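Local atomic coordinates of nitrogenase molybdenum-iron protein alpha chain (Clostridium pasteurianum, PDB entry 4WES), a protein that forms, with the beta chain, the molybdenum-iron component of nitrogenase, which reduces dinitrogen to ammonium at an iron-sulfur-molybdenum cofactor. Residues K254-L259 against R406-E411; F469-Q472 against L477-Q480; A370-D373 against E379-P382. All blocks are in the same frame, centred on the assembly; numbering follows the deposited sequence.

Contact 1: K254-L259 against R406-E411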
loop_
_atom_site.group_PDB
_atom_site.type_symbol
_atom_site.label_atom_id
_atom_site.label_comp_id
_atom_site.label_asym_id
_atom_site.label_seq_id
_atom_site.Cartn_x
_atom_site.Cartn_y
_atom_site.Cartn_z
ATOM N N LYS A 254 5.008 25.085 44.233
ATOM C CA LYS A 254 4.232 26.304 44.076
ATOM C C LYS A 254 2.767 25.972 43.809
ATOM O O LYS A 254 2.180 26.361 42.776
ATOM C CB LYS A 254 4.850 27.171 42.985
ATOM C CG LYS A 254 6.291 27.567 43.260
ATOM C CD LYS A 254 6.396 28.481 44.486
ATOM C CE LYS A 254 7.794 28.456 45.075
ATOM N NZ LYS A 254 8.763 28.906 44.064
ATOM N N ALA A 255 2.167 25.238 44.751
ATOM C CA ALA A 255 0.782 24.819 44.643
ATOM C C ALA A 255 0.160 24.800 46.009
ATOM O O ALA A 255 0.847 24.646 47.011
ATOM C CB ALA A 255 0.641 23.441 44.002
ATOM N N ASP A 256 -1.165 24.909 46.041
ATOM C CA ASP A 256 -1.915 24.740 47.280
ATOM C C ASP A 256 -2.546 23.378 47.494
ATOM O O ASP A 256 -2.895 23.062 48.621
ATOM C CB ASP A 256 -3.005 25.803 47.372
ATOM C CG ASP A 256 -2.442 27.138 47.764
ATOM O OD1 ASP A 256 -1.351 27.175 48.378
ATOM O OD2 ASP A 256 -3.035 28.146 47.440
ATOM N N LEU A 257 -2.679 22.574 46.425
ATOM C CA LEU A 257 -3.290 21.270 46.587
ATOM C C LEU A 257 -2.717 20.317 45.567
ATOM O O LEU A 257 -2.686 20.629 44.372
ATOM C CB LEU A 257 -4.826 21.369 46.413
ATOM C CG LEU A 257 -5.636 20.079 46.656
ATOM C CD1 LEU A 257 -5.542 19.619 48.107
ATOM C CD2 LEU A 257 -7.073 20.349 46.252
ATOM N N ASN A 258 -2.279 19.149 46.055
ATOM C CA ASN A 258 -1.846 18.055 45.186
ATOM C C ASN A 258 -3.002 17.076 44.962
ATOM O O ASN A 258 -3.704 16.695 45.910
ATOM C CB ASN A 258 -0.679 17.299 45.833
ATOM C CG ASN A 258 0.658 17.962 45.606
ATOM O OD1 ASN A 258 0.899 18.486 44.527
ATOM N ND2 ASN A 258 1.572 17.809 46.568
ATOM N N LEU A 259 -3.184 16.684 43.708
ATOM C CA LEU A 259 -4.212 15.721 43.320
ATOM C C LEU A 259 -3.486 14.418 42.949
ATOM O O LEU A 259 -2.717 14.411 42.009
ATOM C CB LEU A 259 -5.003 16.229 42.139
ATOM C CG LEU A 259 -5.527 17.662 42.191
ATOM C CD1 LEU A 259 -6.262 18.016 40.909
ATOM C CD2 LEU A 259 -6.378 17.937 43.395
ATOM N N ARG A 406 4.344 25.984 54.985
ATOM C CA ARG A 406 3.228 26.815 55.345
ATOM C C ARG A 406 1.982 26.009 55.616
ATOM O O ARG A 406 1.855 24.846 55.189
ATOM C CB ARG A 406 2.974 27.892 54.327
ATOM C CG ARG A 406 2.396 27.369 53.065
ATOM C CD ARG A 406 3.345 27.846 52.006
ATOM N NE ARG A 406 3.170 27.369 50.652
ATOM C CZ ARG A 406 3.917 26.437 50.041
ATOM N NH1 ARG A 406 3.683 26.235 48.767
ATOM N NH2 ARG A 406 4.892 25.740 50.651
ATOM N N VAL A 407 1.105 26.606 56.410
ATOM C CA VAL A 407 -0.171 26.014 56.706
ATOM C C VAL A 407 -1.087 26.387 55.554
ATOM O O VAL A 407 -1.330 27.563 55.294
ATOM C CB VAL A 407 -0.742 26.559 58.042
ATOM C CG1 VAL A 407 -2.150 25.998 58.263
ATOM C CG2 VAL A 407 0.211 26.194 59.173
ATOM N N VAL A 408 -1.544 25.389 54.822
ATOM C CA VAL A 408 -2.419 25.636 53.687
ATOM C C VAL A 408 -3.869 25.468 54.105
ATOM O O VAL A 408 -4.650 26.402 54.012
ATOM C CB VAL A 408 -2.075 24.702 52.525
ATOM C CG1 VAL A 408 -3.011 24.957 51.347
ATOM C CG2 VAL A 408 -0.617 24.917 52.126
ATOM N N ILE A 409 -4.234 24.279 54.583
ATOM C CA ILE A 409 -5.539 24.055 55.161
ATOM C C ILE A 409 -5.335 23.816 56.654
ATOM O O ILE A 409 -4.667 22.859 57.058
ATOM C CB ILE A 409 -6.281 22.861 54.519
ATOM C CG1 ILE A 409 -6.334 22.980 52.981
ATOM C CG2 ILE A 409 -7.669 22.730 55.132
ATOM C CD1 ILE A 409 -6.983 21.783 52.284
ATOM N N PRO A 410 -5.916 24.678 57.501
ATOM C CA PRO A 410 -5.773 24.492 58.945
ATOM C C PRO A 410 -6.322 23.149 59.418
ATOM O O PRO A 410 -7.270 22.617 58.806
ATOM C CB PRO A 410 -6.559 25.672 59.537
ATOM C CG PRO A 410 -6.527 26.706 58.459
ATOM C CD PRO A 410 -6.683 25.899 57.198
ATOM N N GLU A 411 -5.733 22.621 60.494
ATOM C CA GLU A 411 -6.041 21.277 61.027
ATOM C C GLU A 411 -7.553 21.061 61.240
ATOM O O GLU A 411 -8.100 20.025 60.892
ATOM C CB GLU A 411 -5.278 21.063 62.357
ATOM C CG GLU A 411 -5.278 19.641 62.882
ATOM C CD GLU A 411 -4.638 19.522 64.269
ATOM O OE1 GLU A 411 -3.689 20.290 64.582
ATOM O OE2 GLU A 411 -5.093 18.658 65.050
HETATM O O HOH W 1 1.040 26.557 49.101
HETATM O O HOH W 2 0.167 28.280 50.397
#
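V408 meets D256 through one methyl: CG1 lies 3.3 Å from the backbone O of D256 and 4.1 Å from its OD1, so a single branch touches both the main chain and the carboxylate. With CG1 anti to the backbone N (chi1 179°), the valine sends this branch across the gap. The side chains of D256 and V408 lie at a slant to each other.

Beside this methyl-to-oxygen contact, R406 reaches over to the same turn but makes no direct hydrogen bond to A255 or D256. Its NH1 stands 3.7 Å from O of A255, which approaches the guanidinium obliquely. Two waters bridge the gap. Water 1 donates to O of A255 at 2.8 Å and to OD1 of D256 at 2.6 Å, and accepts a weak bond from NE of R406. Water 2 repeats the bridge, donating to OD1 of D256 and accepting from NE of R406 at 3.1 Å. The carboxylate and guanidinium are thus a solvent-separated pair of opposite charges, NE and OD1 being 5.1 Å apart.

The arginine chain bends at chi2 (-124°), and its far end is held directly by main-chain carbonyls: NH1 bonds to O of D253, just ahead of K254, and NH2 to O of K404. Q205 adds weak bonds to NH1 of R406 and to OD1 of D256.

The contact lies away from the cluster sites. It ties the entrance of strand 257-260, an inner strand of a parallel four-stranded sheet beside strand 209-215, to the loop leading into helix 411-419, while L257 packs on helix 289-303 and R406 on Y277 of helix 263-277.

Contact 2: F469-Q472 against L477-Q480; sequences FVIQ and LSKQ
Helix 465-473 is closed back on the chain that follows it, the loop leading on to H482, a ligand of the iron-sulfur-molybdenum cofactor, and the tie is a glutamine side chain bound to a backbone amide. S478 N donates to OE1 of Q472 at 2.9 Å with an almost straight N-H...O angle of 172°. The donor lies in the carbonyl plane of the amide and uses a lone pair, the C=O...N angle being 119°. Water 3 donates a second bond to OE1 at 2.8 Å and accepts a long, weak one from NZ of K479. Two donors therefore grip the same buried oxygen, which should help fix the rotation of the amide. The chain of Q472 is extended beyond CG, which carries OE1 across to the loop, and CD1 of L477 touches that oxygen at 3.5 Å.

I471, one residue back on the helix, supplies the apolar half. Its CG2 methyl and the CD1 end of its other branch both pack on CB of S478, each at 3.8 Å, and CD1 also comes within 3.4 Å of OG. That hydroxyl stands anti to the backbone N of S478 (chi1 -180°) and makes its hydrogen bond to O of F461. The carbonyl of S478 takes a bond from NZ of K468, a further link from the loop to the helix.

All four touching residues are buried. Backbone bonds of L477 to F461 and of K479 to A463 lay the loop along strand 460-462 and its end; I471 leans on M449 of helix 446-456, L477 packs on L503 and I507 of helix 492-507, and I304 of a beta chain packs on Q472.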
loop_
_atom_site.group_PDB
_atom_site.type_symbol
_atom_site.label_atom_id
_atom_site.label_comp_id
_atom_site.label_asym_id
_atom_site.label_seq_id
_atom_site.Cartn_x
_atom_site.Cartn_y
_atom_site.Cartn_z
ATOM N N PHE A 469 -3.965 -10.848 23.166
ATOM C CA PHE A 469 -4.218 -11.821 22.105
ATOM C C PHE A 469 -4.488 -13.231 22.657
ATOM O O PHE A 469 -5.178 -14.008 22.005
ATOM C CB PHE A 469 -3.117 -11.789 21.050
ATOM C CG PHE A 469 -2.969 -10.442 20.428
ATOM C CD1 PHE A 469 -3.990 -9.897 19.653
ATOM C CD2 PHE A 469 -1.807 -9.699 20.602
ATOM C CE1 PHE A 469 -3.885 -8.629 19.115
ATOM C CE2 PHE A 469 -1.697 -8.442 20.054
ATOM C CZ PHE A 469 -2.720 -7.907 19.324
ATOM N N VAL A 470 -3.950 -13.542 23.825
ATOM C CA VAL A 470 -4.277 -14.812 24.473
ATOM C C VAL A 470 -5.770 -14.871 24.711
ATOM O O VAL A 470 -6.431 -15.874 24.424
ATOM C CB VAL A 470 -3.512 -14.950 25.827
ATOM C CG1 VAL A 470 -3.975 -16.156 26.621
ATOM C CG2 VAL A 470 -2.009 -14.993 25.588
ATOM N N ILE A 471 -6.316 -13.788 25.255
ATOM C CA ILE A 471 -7.728 -13.712 25.580
ATOM C C ILE A 471 -8.564 -13.748 24.265
ATOM O O ILE A 471 -9.554 -14.481 24.150
ATOM C CB ILE A 471 -8.029 -12.415 26.374
ATOM C CG1 ILE A 471 -7.306 -12.437 27.717
ATOM C CG2 ILE A 471 -9.540 -12.234 26.549
ATOM C CD1 ILE A 471 -7.136 -11.040 28.329
ATOM N N GLN A 472 -8.154 -12.958 23.284
ATOM C CA GLN A 472 -8.941 -12.872 22.048
ATOM C C GLN A 472 -8.875 -14.142 21.191
ATOM O O GLN A 472 -9.844 -14.445 20.499
ATOM C CB GLN A 472 -8.585 -11.623 21.251
ATOM C CG GLN A 472 -8.888 -10.368 22.042
ATOM C CD GLN A 472 -9.077 -9.100 21.251
ATOM O OE1 GLN A 472 -9.762 -8.176 21.732
ATOM N NE2 GLN A 472 -8.471 -8.991 20.087
ATOM N N LEU A 477 -13.341 -10.522 24.044
ATOM C CA LEU A 477 -12.762 -9.217 23.829
ATOM C C LEU A 477 -11.781 -8.848 24.932
ATOM O O LEU A 477 -12.080 -8.992 26.120
ATOM C CB LEU A 477 -13.873 -8.168 23.816
ATOM C CG LEU A 477 -13.418 -6.731 23.600
ATOM C CD1 LEU A 477 -12.858 -6.527 22.210
ATOM C CD2 LEU A 477 -14.553 -5.755 23.881
ATOM N N SER A 478 -10.616 -8.326 24.517
ATOM C CA SER A 478 -9.682 -7.752 25.471
ATOM C C SER A 478 -9.242 -6.384 25.013
ATOM O O SER A 478 -8.541 -6.270 24.012
ATOM C CB SER A 478 -8.455 -8.658 25.681
ATOM O OG SER A 478 -7.560 -8.081 26.614
ATOM N N LYS A 479 -9.622 -5.350 25.743
ATOM C CA LYS A 479 -9.121 -4.005 25.485
ATOM C C LYS A 479 -8.015 -3.692 26.463
ATOM O O LYS A 479 -8.089 -4.003 27.660
ATOM C CB LYS A 479 -10.254 -2.977 25.542
ATOM C CG LYS A 479 -11.211 -3.059 24.335
ATOM C CD LYS A 479 -10.526 -2.802 23.019
ATOM C CE LYS A 479 -11.429 -2.708 21.808
ATOM N NZ LYS A 479 -10.624 -2.374 20.602
ATOM N N GLN A 480 -6.971 -3.049 25.946
ATOM C CA GLN A 480 -5.784 -2.716 26.722
ATOM C C GLN A 480 -6.011 -1.455 27.579
ATOM O O GLN A 480 -6.335 -0.387 27.065
ATOM C CB GLN A 480 -4.632 -2.430 25.780
ATOM C CG GLN A 480 -4.224 -3.609 24.915
ATOM C CD GLN A 480 -3.026 -3.279 24.067
ATOM O OE1 GLN A 480 -1.911 -3.095 24.580
ATOM N NE2 GLN A 480 -3.226 -3.141 22.762
HETATM O O HOH W 3 -9.801 -5.555 20.727
#

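Contact 3: A370-D373 against E379-P382; sequences AHRD and EVIP
The guanidinium of R372 has CG2 of V380 over one face, 4.0 Å above its plane and offset toward the rim, while NH2 comes within 3.8 Å of CB of V380. The contact is made by the N-terminal turn of helix 372-376, with H371 at the N-cap position; the chain turns back at once through the 3-10 segment holding E379-P382, so that the start of the helix packs on the returning chain. A bend at chi3 (60°) folds the arginine so that its flat end lies against the valine. The polar end has stronger partners elsewhere, with NE in a salt bridge to E376 and NH1 hydrogen-bonded to OG1 of T383, and these should hold the plane in place. T383 also bonds to O of V380, coupling the arginine to the 3-10 segment a second time.

I381 fills the other half of the contact, its side chain slanting across that of D373. The first torsion of D373 (41°) sets CG between its own N and carbonyl carbon. OD2 also has a long, weak ion pair with R264 of helix 263-277. D373 lies about 11 Å, side chain to side chain, from the cofactor ligand C262. Its CB and carboxylate both lie against the CG1-CD1 arm of I381: CB of D373 is 3.8 Å from CG1 of I381, and OD2 is 3.9 Å from CD1.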
loop_
_atom_site.group_PDB
_atom_site.type_symbol
_atom_site.label_atom_id
_atom_site.label_comp_id
_atom_site.label_asym_id
_atom_site.label_seq_id
_atom_site.Cartn_x
_atom_site.Cartn_y
_atom_site.Cartn_z
ATOM N N ALA A 370 0.880 -3.631 42.709
ATOM C CA ALA A 370 0.396 -2.759 43.762
ATOM C C ALA A 370 0.722 -3.363 45.126
ATOM O O ALA A 370 1.004 -4.550 45.266
ATOM C CB ALA A 370 -1.104 -2.553 43.631
ATOM N N HIS A 371 0.623 -2.527 46.152
ATOM C CA HIS A 371 0.908 -2.934 47.499
ATOM C C HIS A 371 -0.416 -3.143 48.254
ATOM O O HIS A 371 -1.488 -2.789 47.753
ATOM C CB HIS A 371 1.793 -1.912 48.231
ATOM C CG HIS A 371 3.108 -1.644 47.566
ATOM N ND1 HIS A 371 4.069 -0.872 48.179
ATOM C CD2 HIS A 371 3.601 -1.935 46.338
ATOM C CE1 HIS A 371 5.101 -0.731 47.368
ATOM N NE2 HIS A 371 4.849 -1.361 46.242
ATOM N N ARG A 372 -0.338 -3.651 49.490
ATOM C CA ARG A 372 -1.565 -3.903 50.243
ATOM C C ARG A 372 -2.403 -2.640 50.384
ATOM O O ARG A 372 -3.634 -2.727 50.382
ATOM C CB ARG A 372 -1.252 -4.489 51.618
ATOM C CG ARG A 372 -0.911 -5.976 51.586
ATOM C CD ARG A 372 -0.715 -6.524 52.986
ATOM N NE ARG A 372 -1.924 -6.362 53.779
ATOM C CZ ARG A 372 -1.939 -5.984 55.037
ATOM N NH1 ARG A 372 -0.821 -5.894 55.740
ATOM N NH2 ARG A 372 -3.098 -5.729 55.604
ATOM N N ASP A 373 -1.771 -1.466 50.522
ATOM C CA ASP A 373 -2.532 -0.230 50.663
ATOM C C ASP A 373 -3.388 0.092 49.436
ATOM O O ASP A 373 -4.454 0.749 49.560
ATOM C CB ASP A 373 -1.661 0.976 51.077
ATOM C CG ASP A 373 -0.306 1.056 50.374
ATOM O OD1 ASP A 373 0.417 0.055 50.270
ATOM O OD2 ASP A 373 0.050 2.198 50.022
ATOM N N GLU A 379 -5.121 2.811 55.350
ATOM C CA GLU A 379 -5.245 2.528 56.770
ATOM C C GLU A 379 -4.460 1.287 57.170
ATOM O O GLU A 379 -4.162 1.155 58.350
ATOM C CB GLU A 379 -6.709 2.361 57.200
ATOM C CG GLU A 379 -7.510 1.333 56.431
ATOM C CD GLU A 379 -8.302 1.934 55.267
ATOM O OE1 GLU A 379 -7.767 2.763 54.433
ATOM O OE2 GLU A 379 -9.486 1.542 55.183
ATOM N N VAL A 380 -4.124 0.401 56.226
ATOM C CA VAL A 380 -3.373 -0.803 56.600
ATOM C C VAL A 380 -1.854 -0.588 56.628
ATOM O O VAL A 380 -1.117 -1.493 57.028
ATOM C CB VAL A 380 -3.709 -2.031 55.732
ATOM C CG1 VAL A 380 -5.209 -2.257 55.664
ATOM C CG2 VAL A 380 -3.073 -1.938 54.345
ATOM N N ILE A 381 -1.376 0.585 56.246
ATOM C CA ILE A 381 0.072 0.820 56.128
ATOM C C ILE A 381 0.864 0.432 57.392
ATOM O O ILE A 381 1.912 -0.217 57.296
ATOM C CB ILE A 381 0.382 2.257 55.647
ATOM C CG1 ILE A 381 0.043 2.384 54.148
ATOM C CG2 ILE A 381 1.830 2.611 55.921
ATOM C CD1 ILE A 381 0.145 3.791 53.604
ATOM N N PRO A 382 0.360 0.780 58.595
ATOM C CA PRO A 382 1.135 0.419 59.802
ATOM C C PRO A 382 1.357 -1.094 60.001
ATOM O O PRO A 382 2.258 -1.483 60.761
ATOM C CB PRO A 382 0.288 0.988 60.936
ATOM C CG PRO A 382 -0.438 2.142 60.315
ATOM C CD PRO A 382 -0.757 1.689 58.921
#

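How the contacts relate
Burial separates the three: the touching residues of contact 2 are all buried, partly by beta chains, whereas contacts 1 and 3 are partly buried. Contact 1 joins parts of the chain 147 residues apart and relies on waters; the other two are local returns just after a helix. Only contact 2 has a direct hydrogen bond between its segments; contact 3 has neither hydrogen bond nor salt bridge between them, the polar ends of R372 and D373 pairing elsewhere. Contacts 1 and 3 share a neighbour, helix 263-277, and contact 3 falls in the sequence between the two segments of contact 1. Their centres are about 24 Å apart. Contacts 1 and 2 lie on opposite sides of the chain's centre.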